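PDB 3F75: cathepsin L Propeptide from Toxoplasma gondii, which belongs to the I29 family of cathepsin propeptide inhibitor domains, small and mainly helical, and packs here against another protein chain. Local coordinates for residues 20-25 / 44-49; 51-56 / 68-73. All coordinates share one frame; numbering follows the deposited sequence.

Contact 1 (20-25 / 44-49)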
# COMPACT_ATOMS: atom_id res chain seq x y z
N HIS B 20 -17.23 28.94 -2.07
CA HIS B 20 -15.86 28.41 -2.03
C HIS B 20 -15.89 26.88 -2.13
O HIS B 20 -15.14 26.29 -2.91
CB HIS B 20 -15.10 28.82 -0.77
CG HIS B 20 -13.82 28.06 -0.58
ND1 HIS B 20 -13.72 26.97 0.26
CD2 HIS B 20 -12.61 28.19 -1.18
CE1 HIS B 20 -12.50 26.47 0.19
NE2 HIS B 20 -11.81 27.20 -0.67
N PHE B 21 -16.74 26.25 -1.32
CA PHE B 21 -16.91 24.80 -1.38
C PHE B 21 -17.40 24.36 -2.75
O PHE B 21 -16.92 23.37 -3.29
CB PHE B 21 -17.89 24.32 -0.31
CG PHE B 21 -17.34 24.35 1.10
CD1 PHE B 21 -16.22 23.60 1.44
CD2 PHE B 21 -17.96 25.10 2.08
CE1 PHE B 21 -15.72 23.62 2.74
CE2 PHE B 21 -17.46 25.12 3.39
CZ PHE B 21 -16.34 24.37 3.72
N GLN B 22 -18.33 25.11 -3.33
CA GLN B 22 -18.82 24.78 -4.67
C GLN B 22 -17.71 24.85 -5.72
O GLN B 22 -17.60 23.95 -6.56
CB GLN B 22 -19.98 25.69 -5.07
CG GLN B 22 -21.26 25.37 -4.30
CD GLN B 22 -22.37 26.38 -4.53
OE1 GLN B 22 -22.11 27.52 -4.90
NE2 GLN B 22 -23.61 25.96 -4.31
N ASP B 23 -16.90 25.90 -5.68
CA ASP B 23 -15.76 26.01 -6.59
C ASP B 23 -14.77 24.87 -6.36
O ASP B 23 -14.22 24.30 -7.31
CB ASP B 23 -15.01 27.33 -6.39
CG ASP B 23 -15.80 28.54 -6.86
OD1 ASP B 23 -16.73 28.38 -7.66
OD2 ASP B 23 -15.45 29.66 -6.42
N ALA B 24 -14.50 24.57 -5.10
CA ALA B 24 -13.55 23.53 -4.78
C ALA B 24 -14.03 22.17 -5.32
O ALA B 24 -13.24 21.37 -5.79
CB ALA B 24 -13.33 23.47 -3.25
N PHE B 25 -15.34 21.92 -5.27
CA PHE B 25 -15.87 20.63 -5.73
C PHE B 25 -15.80 20.53 -7.25
O PHE B 25 -15.51 19.47 -7.79
CB PHE B 25 -17.29 20.43 -5.21
CG PHE B 25 -17.87 19.05 -5.48
CD1 PHE B 25 -17.24 17.90 -5.00
CD2 PHE B 25 -19.08 18.92 -6.13
CE1 PHE B 25 -17.81 16.65 -5.20
CE2 PHE B 25 -19.66 17.67 -6.33
CZ PHE B 25 -19.02 16.53 -5.88
N ARG B 44 -24.79 13.79 -2.25
CA ARG B 44 -24.10 12.98 -1.22
C ARG B 44 -22.57 13.14 -1.31
O ARG B 44 -21.90 13.31 -0.31
CB ARG B 44 -24.46 11.50 -1.35
CG ARG B 44 -23.63 10.57 -0.42
CD ARG B 44 -23.79 9.04 -0.71
NE ARG B 44 -22.92 8.22 0.15
CZ ARG B 44 -23.11 8.03 1.46
NH1 ARG B 44 -22.26 7.29 2.16
NH2 ARG B 44 -24.14 8.59 2.10
N ARG B 45 -22.03 13.06 -2.52
CA ARG B 45 -20.61 13.13 -2.73
C ARG B 45 -20.07 14.55 -2.45
O ARG B 45 -18.97 14.71 -1.96
CB ARG B 45 -20.27 12.69 -4.16
CG ARG B 45 -20.62 11.26 -4.44
CD ARG B 45 -19.52 10.29 -4.05
NE ARG B 45 -20.10 8.97 -3.89
CZ ARG B 45 -19.97 8.17 -2.84
NH1 ARG B 45 -19.20 8.49 -1.82
NH2 ARG B 45 -20.61 7.01 -2.84
N TYR B 46 -20.88 15.56 -2.74
CA TYR B 46 -20.52 16.93 -2.41
C TYR B 46 -20.40 17.11 -0.89
O TYR B 46 -19.43 17.72 -0.39
CB TYR B 46 -21.57 17.88 -2.97
CG TYR B 46 -21.35 19.35 -2.64
CD1 TYR B 46 -20.14 19.96 -2.90
CD2 TYR B 46 -22.39 20.12 -2.13
CE1 TYR B 46 -19.94 21.30 -2.61
CE2 TYR B 46 -22.20 21.46 -1.85
CZ TYR B 46 -20.97 22.05 -2.09
OH TYR B 46 -20.75 23.38 -1.83
N ALA B 47 -21.37 16.56 -0.16
CA ALA B 47 -21.38 16.65 1.29
C ALA B 47 -20.16 15.94 1.90
O ALA B 47 -19.51 16.48 2.79
CB ALA B 47 -22.68 16.09 1.88
N ILE B 48 -19.84 14.75 1.38
CA ILE B 48 -18.67 13.99 1.86
C ILE B 48 -17.38 14.75 1.54
O ILE B 48 -16.50 14.87 2.40
CB ILE B 48 -18.61 12.58 1.25
CG1 ILE B 48 -19.81 11.77 1.75
CG2 ILE B 48 -17.29 11.86 1.61
CD1 ILE B 48 -20.02 10.42 1.04
N PHE B 49 -17.30 15.26 0.32
CA PHE B 49 -16.17 16.09 -0.12
C PHE B 49 -15.95 17.30 0.79
O PHE B 49 -14.82 17.55 1.23
CB PHE B 49 -16.36 16.56 -1.57
CG PHE B 49 -15.32 17.57 -2.01
CD1 PHE B 49 -14.09 17.15 -2.47
CD2 PHE B 49 -15.59 18.94 -1.96
CE1 PHE B 49 -13.13 18.08 -2.86
CE2 PHE B 49 -14.65 19.85 -2.35
CZ PHE B 49 -13.42 19.43 -2.80
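Phe-25 meets Tyr-46 and Phe-49 in an aromatic cluster at the crossing of the first two helices of the I29 propeptide fold. The segment axes approach to 10.6 Å with 107° between their N-to-C directions, a steep crossing spanned by large side chains. Phe-25 is carried toward helix 39-60 by a chi1 of -173°, which sets CG trans to the backbone N; there Tyr-46 and Phe-49, one turn apart, both lie on the same side of its ring plane. Its ring is tilted by 50° to each of theirs, and the Phe-25 ring centroid is 5.2 Å from that of Tyr-46 and 5.3 Å from that of Phe-49, so both pairs are oblique. The two approaches differ in detail. Tyr-46 sits over one Phe-25 face, its CA 4.0 Å from the ring centroid in a CH-pi contact, while CD1 of its ring comes over the same ring near CG and CD2. Against Phe-49 the roles reverse: Phe-25 CD1 lies over a face of the Phe-49 ring, 3.6 Å from Phe-49 CG. The far rim of Phe-49 reaches back to the first helix, where Ala-24 CB lies in the ring plane at its edge, 4.0 Å from Phe-49 CE2. Spacing along helix 39-60 fits the ERFNIN signature of cathepsin L-like propeptides, in which Phe-49 follows Arg-45 and Glu-41 at intervals of four; Arg-45 makes salt bridges with Glu-41 and Glu-80. Tyr-46 extends past Phe-25 until its ring edge meets the carbonyl of Phe-21. Its hydroxyl is hydrogen-bonded to Glu-18, one turn before Gln-22 on the same helix. There Tyr-46 OH rests against the aliphatic part of Gln-22, 3.2 Å from CG.

Contact 2 (51-56 / 68-73)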
# COMPACT_ATOMS: atom_id res chain seq x y z
N ASN B 51 -16.96 17.71 3.88
CA ASN B 51 -16.52 17.23 5.18
C ASN B 51 -15.05 16.86 5.20
O ASN B 51 -14.32 17.23 6.14
CB ASN B 51 -17.37 16.04 5.64
CG ASN B 51 -18.75 16.46 6.14
OD1 ASN B 51 -18.98 17.63 6.49
ND2 ASN B 51 -19.68 15.52 6.18
N ASN B 52 -14.60 16.16 4.16
CA ASN B 52 -13.17 15.80 4.04
C ASN B 52 -12.27 17.01 3.85
O ASN B 52 -11.17 17.09 4.42
CB ASN B 52 -12.94 14.84 2.88
CG ASN B 52 -13.53 13.47 3.10
OD1 ASN B 52 -13.67 13.01 4.25
ND2 ASN B 52 -13.87 12.78 2.00
N LEU B 53 -12.72 17.96 3.04
CA LEU B 53 -11.98 19.19 2.79
C LEU B 53 -11.78 19.97 4.09
O LEU B 53 -10.67 20.47 4.39
CB LEU B 53 -12.70 20.04 1.74
CG LEU B 53 -11.96 21.28 1.25
CD1 LEU B 53 -10.63 20.88 0.60
CD2 LEU B 53 -12.80 22.10 0.27
N VAL B 54 -12.85 20.08 4.88
CA VAL B 54 -12.78 20.79 6.15
C VAL B 54 -11.82 20.05 7.08
O VAL B 54 -10.96 20.67 7.74
CB VAL B 54 -14.18 20.95 6.80
CG1 VAL B 54 -14.04 21.41 8.25
CG2 VAL B 54 -15.04 21.93 6.00
N TYR B 55 -11.92 18.72 7.09
CA TYR B 55 -11.02 17.92 7.90
C TYR B 55 -9.56 18.15 7.57
O TYR B 55 -8.75 18.32 8.47
CB TYR B 55 -11.34 16.44 7.72
CG TYR B 55 -10.43 15.55 8.53
CD1 TYR B 55 -10.63 15.37 9.88
CD2 TYR B 55 -9.36 14.89 7.93
CE1 TYR B 55 -9.81 14.56 10.62
CE2 TYR B 55 -8.54 14.06 8.67
CZ TYR B 55 -8.76 13.91 10.00
OH TYR B 55 -7.96 13.09 10.76
N ILE B 56 -9.24 18.15 6.27
CA ILE B 56 -7.88 18.29 5.79
C ILE B 56 -7.33 19.65 6.19
O ILE B 56 -6.24 19.74 6.80
CB ILE B 56 -7.82 18.10 4.25
CG1 ILE B 56 -8.12 16.64 3.89
CG2 ILE B 56 -6.48 18.54 3.65
CD1 ILE B 56 -8.38 16.41 2.39
N LEU B 68 -1.79 16.49 5.37
CA LEU B 68 -2.80 15.83 4.57
C LEU B 68 -3.02 16.63 3.31
O LEU B 68 -2.75 17.83 3.26
CB LEU B 68 -4.13 15.75 5.33
CG LEU B 68 -4.13 15.07 6.69
CD1 LEU B 68 -5.53 15.00 7.27
CD2 LEU B 68 -3.51 13.66 6.58
N LYS B 69 -3.54 15.97 2.28
CA LYS B 69 -3.89 16.66 1.05
C LYS B 69 -5.05 15.97 0.39
O LYS B 69 -5.13 14.74 0.38
CB LYS B 69 -2.69 16.67 0.11
CG LYS B 69 -2.85 17.53 -1.13
CD LYS B 69 -1.62 17.36 -2.03
CE LYS B 69 -1.79 18.08 -3.35
NZ LYS B 69 -1.96 19.52 -3.11
N MET B 70 -5.95 16.76 -0.18
CA MET B 70 -7.02 16.22 -1.01
C MET B 70 -6.45 15.31 -2.13
O MET B 70 -5.36 15.54 -2.65
CB MET B 70 -7.85 17.38 -1.61
CG MET B 70 -9.01 16.93 -2.50
SD MET B 70 -10.28 15.99 -1.64
CE MET B 70 -10.85 17.15 -0.41
N ASN B 71 -7.19 14.27 -2.48
CA ASN B 71 -6.73 13.33 -3.48
C ASN B 71 -7.92 12.60 -4.10
O ASN B 71 -9.06 13.01 -3.86
CB ASN B 71 -5.73 12.35 -2.85
CG ASN B 71 -6.33 11.52 -1.74
OD1 ASN B 71 -7.49 11.13 -1.78
ND2 ASN B 71 -5.52 11.24 -0.72
N HIS B 72 -7.69 11.55 -4.88
CA HIS B 72 -8.83 10.92 -5.61
C HIS B 72 -9.82 10.16 -4.72
O HIS B 72 -10.87 9.74 -5.21
CB HIS B 72 -8.39 10.08 -6.84
CG HIS B 72 -7.61 8.84 -6.51
ND1 HIS B 72 -6.73 8.27 -7.41
CD2 HIS B 72 -7.57 8.05 -5.42
CE1 HIS B 72 -6.19 7.19 -6.88
NE2 HIS B 72 -6.67 7.04 -5.67
N PHE B 73 -9.53 10.05 -3.43
CA PHE B 73 -10.48 9.49 -2.45
C PHE B 73 -11.32 10.57 -1.78
O PHE B 73 -12.07 10.28 -0.83
CB PHE B 73 -9.73 8.75 -1.34
CG PHE B 73 -8.78 7.72 -1.82
CD1 PHE B 73 -9.23 6.66 -2.61
CD2 PHE B 73 -7.45 7.74 -1.44
CE1 PHE B 73 -8.37 5.68 -3.05
CE2 PHE B 73 -6.57 6.73 -1.87
CZ PHE B 73 -7.03 5.72 -2.68
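The Tyr-55 ring receives Leu-68 obliquely, its CE2 lying 3.5 Å from Leu-68 CD1. A second flat group, the Phe-73 ring, has His-72 CD2 over the centre of one face, 3.4 Å above the plane, and meets Phe-81 edge-to-face. Between these rings the packing is aliphatic. Met-70, bent twice along its chain (chi2 63°, chi3 61°), brings its methyl to the helix: Met-70 CE is 3.8 Å from Ile-56 CD1 and 3.9 Å from Leu-53 CD1, the Leu-53 and Met-70 side chains crossing at about a right angle. Ile-56 also touches main chain, with CD1 3.6 Å from Met-70 N and CG2 3.8 Å from Leu-68 O. Asn-71 OD1 accepts from Phe-73 N at 2.8 Å with a 152° N-H...O angle, an Asx turn. The other protein chain bonds to Asn-71 ND2 through its backbone, meets Phe-73 edge-to-face with an aromatic side chain and pairs with Leu-68 in an antiparallel beta ladder. Asn-52 ND2, buried, donates to Gly-74 O and Leu-76 O. By their spacing, Asn-52 and Ile-56 match the ERFNIN signature and Asn-71 and Phe-73 the GNFD motif, two hallmarks brought together in cathepsin L-like propeptides.

In the fold
From the N terminus, helix 18-32 runs first, and contact 1 closes when the chain has turned through a loop into helix 39-60, so that the two helices cross. Contact 2 opens only afterwards, farther along that second helix, and closes once the chain has passed strand 66-68 and returned as a loop. The two closures are therefore in series, neither nested nor crossed, with helix 39-60 serving both. Their centres are 11 Å apart, and they join directly: Phe-49 CE1 lies 3.5 Å from Met-70 CE, and Ala-24 CB 3.8 Å from Leu-53 CD2. These packing contacts tie together the first helix, the second helix and the returning loop, which continues toward helix 78-84.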